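Local coordinates for protein short chain dehydrogenase (Leptospira borgpetersenii serovar Hardjo-bovis, PDB 6UH2) that binds NAD+ in a Rossmann-type fold and probably acts as an oxidoreductase on CH-OH groups, as a member of the short-chain dehydrogenase/reductase family, at residues K12-D20 with V237-S245; I201-Q210 with M227-V237. All coordinates share one frame; numbering follows the deposited sequence.

Both contacts are largely buried and both draw on helix 231-240, contact 1 at its C-terminal end and contact 2 at its N-terminal part and the loop before it; Val-237 lies in both ranges but touches across only contact 2. Contact 2 lies nearer the middle of the chain, its centre about 11 Å from the chain's centre against about 16 Å for contact 1, and it reaches the nicotinamide of NAD. The chemistry follows the place. In 12-20 with 237-245, three phenylalanine rings pack together and one carboxylate takes two bonds; in 201-210 with 227-237, backbone hydrogen bonds and aliphatic packing hold a cofactor loop. Where the two meet, Leu-240 CD1 packs 3.6 Å from Ile-201 CG1.

Contact 1. Residues K12-D20 with V237-S245; sequences KNFSDEFQD and VFFLTSSLS
One face of the Phe-14 ring carries Phe-238, whose CD2 comes to 3.4 Å from Phe-14 CD2; at its edge, near the plane, lies Ser-242 OG, and Leu-244 CD2 meets Phe-14 CE1 obliquely. The Phe-238 ring in turn receives the edge of Phe-18 on one face, with Phe-18 CE2 3.8 Å from Phe-238 CG, while Thr-241 O sits at the Phe-18 edge, 3.3 Å from Phe-18 CE1. Both ring pairs are edge-to-face with centroids 5.0 Å apart, the planes at 66° for Phe-14 with Phe-238 and 52° for Phe-18 with Phe-238: a three-ring aromatic cluster.

Beside it, Glu-17 supplies the polar part. Its CG is anti to the backbone N (chi1 175°) and the chain bends at chi2, which turns the carboxylate onto Ser-243. Ser-243 OG donates to the syn lone pair of Glu-17 OE1 at 2.7 Å, and Ser-243 N reaches Glu-17 OE2 at 2.6 Å from above the carboxylate plane, so both oxygens are gripped by one residue.

Leu-244 of the second subunit also touches Phe-14. Tyr-40 of helix 31-42 extends the cluster against Phe-18 and Phe-238 and hydrogen-bonds Thr-241 OG1. Helix 12-18 packs against the end of helix 231-240, whose Leu-240, like Thr-241, touches Leu-146 of strand 144-148 in the central parallel sheet.

Contact 2. Residues I201-Q210 with M227-V237; sequences ISPGGIFANQ and MGNPSDLVGGV. With NAD (nicotinamide-adenine-dinucleotide), chain D.
Ile-206 sets CG1 anti to its carbonyl carbon (chi1 -57°) and CG2 anti to its backbone N, which splits the side chain between two neighbours: CG1 lies 3.6 Å from NAD O7N, and CG2 lies 3.7 Å from Pro-230 CD. Met-227, bent at chi3 (65°), folds its methyl back over the peptide of Gly-205, where CE comes to 3.4 Å from Gly-205 C; the amide end of Gln-210 meets the same methyl from the opposite direction.

Two backbone bonds make a single beta bridge between Ile-206 and Gly-228. Gly-228 N donates to Gly-205 O, and Phe-207 N donates to Gly-228 O at 2.8 Å. One water joins Phe-207 O to Asn-229 ND2 alongside. The loop is further shaped by Gln-210: its NE2 bonds Ile-206 O, and its OE1 accepts from Ala-208 N, so both ends of the amide are used and its rotation is fixed.

This is the Rossmann-fold arrangement of the SDR family, in which the loop after strand 197-203 passes the nicotinamide. Ile-206 N donates to NAD O7N of the carboxamide at 3.0 Å, while Pro-203 O and Gly-204 O approach the nicotinamide ring atoms C5N and C4N. Tyr-173 and Lys-177 also hydrogen-bond the cofactor.

Strand 201-203 and helix 231-237 run antiparallel, at 167° and 10.0 Å between axes. The side chain of Leu-233 crosses that of Pro-203 at about a right angle, CD1 lying 3.9 Å from Pro-203 CG. Toward the C-terminal end of the helix segment, Ile-201 CD1 reaches over the backbone at Gly-236 and touches Val-237 CG2 at 3.6 Å.

Contact 1. Residues K12-D20 with V237-S245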
loop_
_atom_site.group_PDB
_atom_site.type_symbol
_atom_site.label_atom_id
_atom_site.label_comp_id
_atom_site.label_asym_id
_atom_site.label_seq_id
_atom_site.Cartn_x
_atom_site.Cartn_y
_atom_site.Cartn_z
ATOM N N LYS B 12 -14.868 9.902 -5.636
ATOM C CA LYS B 12 -16.207 9.603 -5.131
ATOM C C LYS B 12 -16.195 8.405 -4.194
ATOM O O LYS B 12 -16.854 8.422 -3.147
ATOM C CB LYS B 12 -17.166 9.356 -6.296
ATOM N N ASN B 13 -15.444 7.356 -4.550
ATOM C CA ASN B 13 -15.287 6.225 -3.639
ATOM C C ASN B 13 -14.880 6.699 -2.252
ATOM O O ASN B 13 -15.389 6.193 -1.246
ATOM C CB ASN B 13 -14.260 5.230 -4.187
ATOM C CG ASN B 13 -14.770 4.476 -5.400
ATOM O OD1 ASN B 13 -14.815 5.017 -6.505
ATOM N ND2 ASN B 13 -15.151 3.216 -5.201
ATOM N N PHE B 14 -14.001 7.706 -2.181
ATOM C CA PHE B 14 -13.506 8.190 -0.897
ATOM C C PHE B 14 -14.471 9.169 -0.234
ATOM O O PHE B 14 -14.632 9.143 0.990
ATOM C CB PHE B 14 -12.128 8.826 -1.074
ATOM C CG PHE B 14 -11.055 7.829 -1.396
ATOM C CD1 PHE B 14 -11.064 6.575 -0.801
ATOM C CD2 PHE B 14 -10.052 8.129 -2.303
ATOM C CE1 PHE B 14 -10.086 5.640 -1.102
ATOM C CE2 PHE B 14 -9.074 7.202 -2.606
ATOM C CZ PHE B 14 -9.091 5.955 -2.004
ATOM N N SER B 15 -15.101 10.054 -1.004
ATOM C CA SER B 15 -16.136 10.907 -0.427
ATOM C C SER B 15 -17.292 10.073 0.133
ATOM O O SER B 15 -17.739 10.296 1.266
ATOM C CB SER B 15 -16.638 11.896 -1.474
ATOM O OG SER B 15 -17.154 13.051 -0.845
ATOM N N ASP B 16 -17.798 9.114 -0.653
ATOM C CA ASP B 16 -18.843 8.221 -0.150
ATOM C C ASP B 16 -18.366 7.449 1.072
ATOM O O ASP B 16 -19.158 7.145 1.968
ATOM C CB ASP B 16 -19.281 7.227 -1.227
ATOM C CG ASP B 16 -19.922 7.893 -2.417
ATOM O OD1 ASP B 16 -20.385 9.047 -2.276
ATOM O OD2 ASP B 16 -19.966 7.260 -3.495
ATOM N N GLU B 17 -17.079 7.106 1.106
ATOM C CA GLU B 17 -16.519 6.292 2.182
ATOM C C GLU B 17 -16.288 7.094 3.458
ATOM O O GLU B 17 -16.589 6.625 4.562
ATOM C CB GLU B 17 -15.199 5.687 1.716
ATOM C CG GLU B 17 -14.460 4.924 2.770
ATOM C CD GLU B 17 -14.513 3.445 2.517
ATOM O OE1 GLU B 17 -14.782 3.054 1.359
ATOM O OE2 GLU B 17 -14.301 2.684 3.479
ATOM N N PHE B 18 -15.747 8.295 3.331
ATOM C CA PHE B 18 -15.280 9.047 4.487
ATOM C C PHE B 18 -16.280 10.069 5.024
ATOM O O PHE B 18 -16.014 10.666 6.073
ATOM C CB PHE B 18 -13.973 9.752 4.134
ATOM C CG PHE B 18 -12.800 8.807 3.962
ATOM C CD1 PHE B 18 -12.509 7.853 4.934
ATOM C CD2 PHE B 18 -11.995 8.880 2.841
ATOM C CE1 PHE B 18 -11.416 6.987 4.781
ATOM C CE2 PHE B 18 -10.910 8.021 2.682
ATOM C CZ PHE B 18 -10.622 7.075 3.651
ATOM N N GLN B 19 -17.422 10.282 4.350
ATOM C CA GLN B 19 -18.302 11.379 4.759
ATOM C C GLN B 19 -18.890 11.158 6.147
ATOM O O GLN B 19 -19.231 12.132 6.827
ATOM C CB GLN B 19 -19.422 11.589 3.735
ATOM C CG GLN B 19 -20.457 10.488 3.677
ATOM C CD GLN B 19 -21.594 10.821 2.719
ATOM O OE1 GLN B 19 -21.358 11.181 1.569
ATOM N NE2 GLN B 19 -22.832 10.704 3.192
ATOM N N ASP B 20 -19.011 9.907 6.596
ATOM C CA ASP B 20 -19.548 9.629 7.924
ATOM C C ASP B 20 -18.454 9.250 8.908
ATOM O O ASP B 20 -18.746 8.708 9.980
ATOM C CB ASP B 20 -20.629 8.538 7.859
ATOM C CG ASP B 20 -20.066 7.154 7.524
ATOM O OD1 ASP B 20 -18.901 7.048 7.099
ATOM O OD2 ASP B 20 -20.801 6.159 7.697
ATOM N N VAL B 237 -2.547 6.626 2.508
ATOM C CA VAL B 237 -3.328 6.900 3.720
ATOM C C VAL B 237 -4.797 6.557 3.489
ATOM O O VAL B 237 -5.420 5.853 4.293
ATOM C CB VAL B 237 -3.150 8.366 4.160
ATOM C CG1 VAL B 237 -4.159 8.731 5.268
ATOM C CG2 VAL B 237 -1.704 8.619 4.646
ATOM N N PHE B 238 -5.369 7.044 2.381
ATOM C CA PHE B 238 -6.764 6.734 2.068
ATOM C C PHE B 238 -6.954 5.240 1.835
ATOM O O PHE B 238 -7.936 4.648 2.305
ATOM C CB PHE B 238 -7.225 7.521 0.832
ATOM C CG PHE B 238 -7.632 8.956 1.117
ATOM C CD1 PHE B 238 -7.445 9.523 2.375
ATOM C CD2 PHE B 238 -8.215 9.728 0.123
ATOM C CE1 PHE B 238 -7.824 10.839 2.626
ATOM C CE2 PHE B 238 -8.613 11.051 0.370
ATOM C CZ PHE B 238 -8.408 11.602 1.627
ATOM N N PHE B 239 -6.030 4.613 1.107
ATOM C CA PHE B 239 -6.126 3.174 0.874
ATOM C C PHE B 239 -6.220 2.405 2.188
ATOM O O PHE B 239 -7.120 1.573 2.375
ATOM C CB PHE B 239 -4.924 2.697 0.058
ATOM C CG PHE B 239 -4.848 1.202 -0.092
ATOM C CD1 PHE B 239 -5.831 0.517 -0.785
ATOM C CD2 PHE B 239 -3.791 0.484 0.466
ATOM C CE1 PHE B 239 -5.768 -0.869 -0.933
ATOM C CE2 PHE B 239 -3.717 -0.902 0.319
ATOM C CZ PHE B 239 -4.708 -1.574 -0.380
ATOM N N LEU B 240 -5.305 2.676 3.119
ATOM C CA LEU B 240 -5.228 1.883 4.345
ATOM C C LEU B 240 -6.285 2.266 5.379
ATOM O O LEU B 240 -6.413 1.581 6.400
ATOM C CB LEU B 240 -3.834 2.009 4.977
ATOM C CG LEU B 240 -2.666 1.410 4.168
ATOM C CD1 LEU B 240 -1.300 1.746 4.787
ATOM C CD2 LEU B 240 -2.835 -0.106 4.091
ATOM N N THR B 241 -7.041 3.335 5.166
ATOM C CA THR B 241 -8.091 3.690 6.114
ATOM C C THR B 241 -9.484 3.583 5.504
ATOM O O THR B 241 -10.440 4.117 6.071
ATOM C CB THR B 241 -7.868 5.095 6.679
ATOM O OG1 THR B 241 -7.860 6.060 5.612
ATOM C CG2 THR B 241 -6.551 5.141 7.482
ATOM N N SER B 242 -9.618 2.886 4.377
ATOM C CA SER B 242 -10.889 2.735 3.677
ATOM C C SER B 242 -11.182 1.256 3.422
ATOM O O SER B 242 -10.337 0.381 3.628
ATOM C CB SER B 242 -10.868 3.486 2.344
ATOM O OG SER B 242 -9.975 2.836 1.455
ATOM N N SER B 243 -12.391 0.985 2.926
ATOM C CA SER B 243 -12.785 -0.386 2.606
ATOM C C SER B 243 -11.988 -0.990 1.454
ATOM O O SER B 243 -12.115 -2.194 1.203
ATOM C CB SER B 243 -14.280 -0.427 2.278
ATOM O OG SER B 243 -14.545 0.380 1.147
ATOM N N LEU B 244 -11.190 -0.196 0.736
ATOM C CA LEU B 244 -10.331 -0.759 -0.296
ATOM C C LEU B 244 -9.269 -1.688 0.285
ATOM O O LEU B 244 -8.668 -2.465 -0.462
ATOM C CB LEU B 244 -9.660 0.361 -1.096
ATOM C CG LEU B 244 -10.429 1.037 -2.242
ATOM C CD1 LEU B 244 -11.833 1.469 -1.840
ATOM C CD2 LEU B 244 -9.637 2.230 -2.746
ATOM N N SER B 245 -9.028 -1.629 1.598
ATOM C CA SER B 245 -8.027 -2.467 2.252
ATOM C C SER B 245 -8.630 -3.309 3.382
ATOM O O SER B 245 -7.941 -3.620 4.351
ATOM C CB SER B 245 -6.879 -1.601 2.783
ATOM O OG SER B 245 -7.391 -0.663 3.729
#

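Contact 2. Residues I201-Q210 with M227-V237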
loop_
_atom_site.group_PDB
_atom_site.type_symbol
_atom_site.label_atom_id
_atom_site.label_comp_id
_atom_site.label_asym_id
_atom_site.label_seq_id
_atom_site.Cartn_x
_atom_site.Cartn_y
_atom_site.Cartn_z
ATOM N N ILE B 201 2.414 3.522 7.615
ATOM C CA ILE B 201 3.013 4.097 6.415
ATOM C C ILE B 201 4.387 4.629 6.782
ATOM O O ILE B 201 4.532 5.346 7.781
ATOM C CB ILE B 201 2.140 5.200 5.788
ATOM C CG1 ILE B 201 0.992 4.560 5.012
ATOM C CG2 ILE B 201 2.962 6.057 4.815
ATOM C CD1 ILE B 201 0.070 5.561 4.316
ATOM N N SER B 202 5.394 4.265 5.985
ATOM C CA SER B 202 6.755 4.750 6.200
ATOM C C SER B 202 7.150 5.662 5.043
ATOM O O SER B 202 7.545 5.175 3.968
ATOM C CB SER B 202 7.739 3.585 6.335
ATOM O OG SER B 202 7.517 2.870 7.540
ATOM N N PRO B 203 7.054 6.975 5.208
ATOM C CA PRO B 203 7.444 7.891 4.127
ATOM C C PRO B 203 8.948 7.899 3.914
ATOM O O PRO B 203 9.733 7.694 4.840
ATOM C CB PRO B 203 6.968 9.265 4.629
ATOM C CG PRO B 203 5.980 8.968 5.728
ATOM C CD PRO B 203 6.461 7.683 6.356
ATOM N N GLY B 204 9.341 8.135 2.671
ATOM C CA GLY B 204 10.671 8.606 2.383
ATOM C C GLY B 204 10.799 10.075 2.758
ATOM O O GLY B 204 9.873 10.707 3.269
ATOM N N GLY B 205 11.979 10.625 2.495
ATOM C CA GLY B 205 12.226 12.009 2.869
ATOM C C GLY B 205 11.310 12.956 2.107
ATOM O O GLY B 205 11.069 12.789 0.910
ATOM N N ILE B 206 10.801 13.960 2.814
ATOM C CA ILE B 206 9.851 14.920 2.265
ATOM C C ILE B 206 10.566 16.247 2.057
ATOM O O ILE B 206 11.215 16.764 2.979
ATOM C CB ILE B 206 8.630 15.086 3.190
ATOM C CG1 ILE B 206 7.964 13.727 3.425
ATOM C CG2 ILE B 206 7.644 16.097 2.604
ATOM C CD1 ILE B 206 7.406 13.095 2.148
ATOM N N PHE B 207 10.452 16.795 0.846
ATOM C CA PHE B 207 11.034 18.102 0.558
ATOM C C PHE B 207 10.459 19.186 1.474
ATOM O O PHE B 207 9.238 19.332 1.607
ATOM C CB PHE B 207 10.799 18.457 -0.914
ATOM C CG PHE B 207 11.242 19.842 -1.274
ATOM C CD1 PHE B 207 12.579 20.123 -1.487
ATOM C CD2 PHE B 207 10.324 20.866 -1.387
ATOM C CE1 PHE B 207 12.985 21.400 -1.808
ATOM C CE2 PHE B 207 10.734 22.148 -1.703
ATOM C CZ PHE B 207 12.062 22.408 -1.915
ATOM N N ALA B 208 11.349 19.937 2.121
ATOM C CA ALA B 208 10.957 21.043 2.986
ATOM C C ALA B 208 11.989 22.167 2.947
ATOM O O ALA B 208 11.971 23.002 2.035
ATOM C CB ALA B 208 10.760 20.552 4.425
ATOM N N ASN B 209 12.888 22.197 3.933
ATOM C CA ASN B 209 13.900 23.241 4.076
ATOM C C ASN B 209 15.313 22.665 4.102
ATOM O O ASN B 209 16.201 23.188 4.781
ATOM C CB ASN B 209 13.654 24.072 5.333
ATOM C CG ASN B 209 12.515 25.047 5.168
ATOM O OD1 ASN B 209 12.450 25.780 4.179
ATOM N ND2 ASN B 209 11.600 25.054 6.129
ATOM N N GLN B 210 15.544 21.581 3.364
ATOM C CA GLN B 210 16.890 21.040 3.283
ATOM C C GLN B 210 17.738 21.867 2.318
ATOM O O GLN B 210 17.224 22.617 1.480
ATOM C CB GLN B 210 16.864 19.576 2.846
ATOM C CG GLN B 210 15.974 18.673 3.701
ATOM C CD GLN B 210 14.547 18.583 3.185
ATOM O OE1 GLN B 210 14.085 19.447 2.441
ATOM N NE2 GLN B 210 13.846 17.521 3.567
ATOM N N MET B 227 12.559 14.001 -4.274
ATOM C CA MET B 227 12.097 13.815 -2.909
ATOM C C MET B 227 10.571 13.710 -2.891
ATOM O O MET B 227 9.884 14.017 -3.872
ATOM C CB MET B 227 12.554 14.967 -2.007
ATOM C CG MET B 227 14.077 15.107 -1.840
ATOM S SD MET B 227 14.500 15.997 -0.317
ATOM C CE MET B 227 13.894 14.881 0.954
ATOM N N GLY B 228 10.035 13.288 -1.752
ATOM C CA GLY B 228 8.600 13.192 -1.626
ATOM C C GLY B 228 7.954 14.527 -1.306
ATOM O O GLY B 228 8.592 15.482 -0.858
ATOM N N ASN B 229 6.657 14.594 -1.571
ATOM C CA ASN B 229 5.808 15.671 -1.093
ATOM C C ASN B 229 4.696 15.069 -0.247
ATOM O O ASN B 229 4.348 13.893 -0.427
ATOM C CB ASN B 229 5.196 16.478 -2.249
ATOM C CG ASN B 229 6.243 17.067 -3.160
ATOM O OD1 ASN B 229 6.360 16.664 -4.320
ATOM N ND2 ASN B 229 7.016 18.026 -2.646
ATOM N N PRO B 230 4.126 15.838 0.686
ATOM C CA PRO B 230 3.021 15.295 1.492
ATOM C C PRO B 230 1.902 14.695 0.655
ATOM O O PRO B 230 1.364 13.645 1.023
ATOM C CB PRO B 230 2.560 16.518 2.300
ATOM C CG PRO B 230 3.807 17.357 2.432
ATOM C CD PRO B 230 4.482 17.213 1.087
ATOM N N SER B 231 1.557 15.314 -0.477
ATOM C CA SER B 231 0.474 14.787 -1.304
ATOM C C SER B 231 0.773 13.375 -1.820
ATOM O O SER B 231 -0.164 12.616 -2.107
ATOM C CB SER B 231 0.202 15.742 -2.471
ATOM O OG SER B 231 1.392 15.957 -3.211
ATOM N N ASP B 232 2.060 13.003 -1.950
ATOM C CA ASP B 232 2.426 11.640 -2.346
ATOM C C ASP B 232 1.934 10.593 -1.361
ATOM O O ASP B 232 1.894 9.406 -1.707
ATOM C CB ASP B 232 3.952 11.466 -2.466
ATOM C CG ASP B 232 4.551 12.276 -3.604
ATOM O OD1 ASP B 232 3.911 12.358 -4.671
ATOM O OD2 ASP B 232 5.660 12.829 -3.421
ATOM N N LEU B 233 1.587 10.996 -0.140
ATOM C CA LEU B 233 1.196 10.044 0.890
ATOM C C LEU B 233 -0.305 9.847 0.981
ATOM O O LEU B 233 -0.742 8.849 1.562
ATOM C CB LEU B 233 1.720 10.498 2.261
ATOM C CG LEU B 233 3.229 10.728 2.315
ATOM C CD1 LEU B 233 3.622 11.325 3.648
ATOM C CD2 LEU B 233 3.978 9.421 2.074
ATOM N N VAL B 234 -1.094 10.752 0.401
ATOM C CA VAL B 234 -2.535 10.755 0.660
ATOM C C VAL B 234 -3.181 9.485 0.120
ATOM O O VAL B 234 -4.071 8.904 0.754
ATOM C CB VAL B 234 -3.181 12.020 0.062
ATOM C CG1 VAL B 234 -4.711 11.969 0.179
ATOM C CG2 VAL B 234 -2.634 13.287 0.734
ATOM N N GLY B 235 -2.748 9.037 -1.063
ATOM C CA GLY B 235 -3.351 7.851 -1.654
ATOM C C GLY B 235 -3.235 6.632 -0.757
ATOM O O GLY B 235 -4.227 5.950 -0.488
ATOM N N GLY B 236 -2.025 6.364 -0.258
ATOM C CA GLY B 236 -1.832 5.230 0.635
ATOM C C GLY B 236 -2.531 5.399 1.976
ATOM O O GLY B 236 -3.047 4.428 2.544
ATOM N N VAL B 237 -2.547 6.626 2.508
ATOM C CA VAL B 237 -3.328 6.900 3.720
ATOM C C VAL B 237 -4.797 6.557 3.489
ATOM O O VAL B 237 -5.420 5.853 4.293
ATOM C CB VAL B 237 -3.150 8.366 4.160
ATOM C CG1 VAL B 237 -4.159 8.731 5.268
ATOM C CG2 VAL B 237 -1.704 8.619 4.646
HETATM P PA NAD D . 6.592 17.903 11.483
HETATM O O1A NAD D . 7.806 18.194 12.400
HETATM O O2A NAD D . 6.241 18.871 10.352
HETATM O O5B NAD D . 5.238 17.646 12.369
HETATM C C5B NAD D . 5.211 16.877 13.557
HETATM C C4B NAD D . 4.010 17.402 14.297
HETATM O O4B NAD D . 3.958 16.584 15.526
HETATM C C3B NAD D . 4.146 18.871 14.726
HETATM O O3B NAD D . 2.934 19.604 14.424
HETATM C C2B NAD D . 4.299 18.770 16.250
HETATM O O2B NAD D . 3.753 19.911 16.928
HETATM C C1B NAD D . 3.586 17.437 16.578
HETATM N N9A NAD D . 4.039 17.023 17.901
HETATM C C8A NAD D . 5.319 17.111 18.447
HETATM N N7A NAD D . 5.335 16.703 19.687
HETATM C C5A NAD D . 4.018 16.355 19.986
HETATM C C6A NAD D . 3.396 15.882 21.136
HETATM N N6A NAD D . 4.072 15.651 22.279
HETATM N N1A NAD D . 2.079 15.631 21.085
HETATM C C2A NAD D . 1.394 15.853 19.962
HETATM N N3A NAD D . 1.900 16.318 18.817
HETATM C C4A NAD D . 3.220 16.553 18.878
HETATM O O3 NAD D . 6.739 16.416 10.859
HETATM P PN NAD D . 6.310 15.761 9.449
HETATM O O1N NAD D . 7.485 15.808 8.440
HETATM O O2N NAD D . 4.896 16.254 9.126
HETATM O O5D NAD D . 6.303 14.178 10.011
HETATM C C5D NAD D . 5.067 13.578 10.334
HETATM C C4D NAD D . 5.358 12.102 10.596
HETATM O O4D NAD D . 6.082 11.482 9.459
HETATM C C3D NAD D . 6.325 11.955 11.771
HETATM O O3D NAD D . 6.043 10.759 12.507
HETATM C C2D NAD D . 7.733 11.762 11.131
HETATM O O2D NAD D . 8.628 11.013 11.937
HETATM C C1D NAD D . 7.316 10.957 9.868
HETATM N N1N NAD D . 8.265 11.104 8.707
HETATM C C2N NAD D . 8.577 12.328 8.200
HETATM C C3N NAD D . 9.447 12.409 7.142
HETATM C C7N NAD D . 9.787 13.754 6.598
HETATM O O7N NAD D . 10.697 13.835 5.787
HETATM N N7N NAD D . 9.069 14.821 7.015
HETATM C C4N NAD D . 9.983 11.222 6.611
HETATM C C5N NAD D . 9.656 10.011 7.144
HETATM C C6N NAD D . 8.768 9.964 8.216
HETATM O O HOH W 1 7.265 18.890 -0.069
#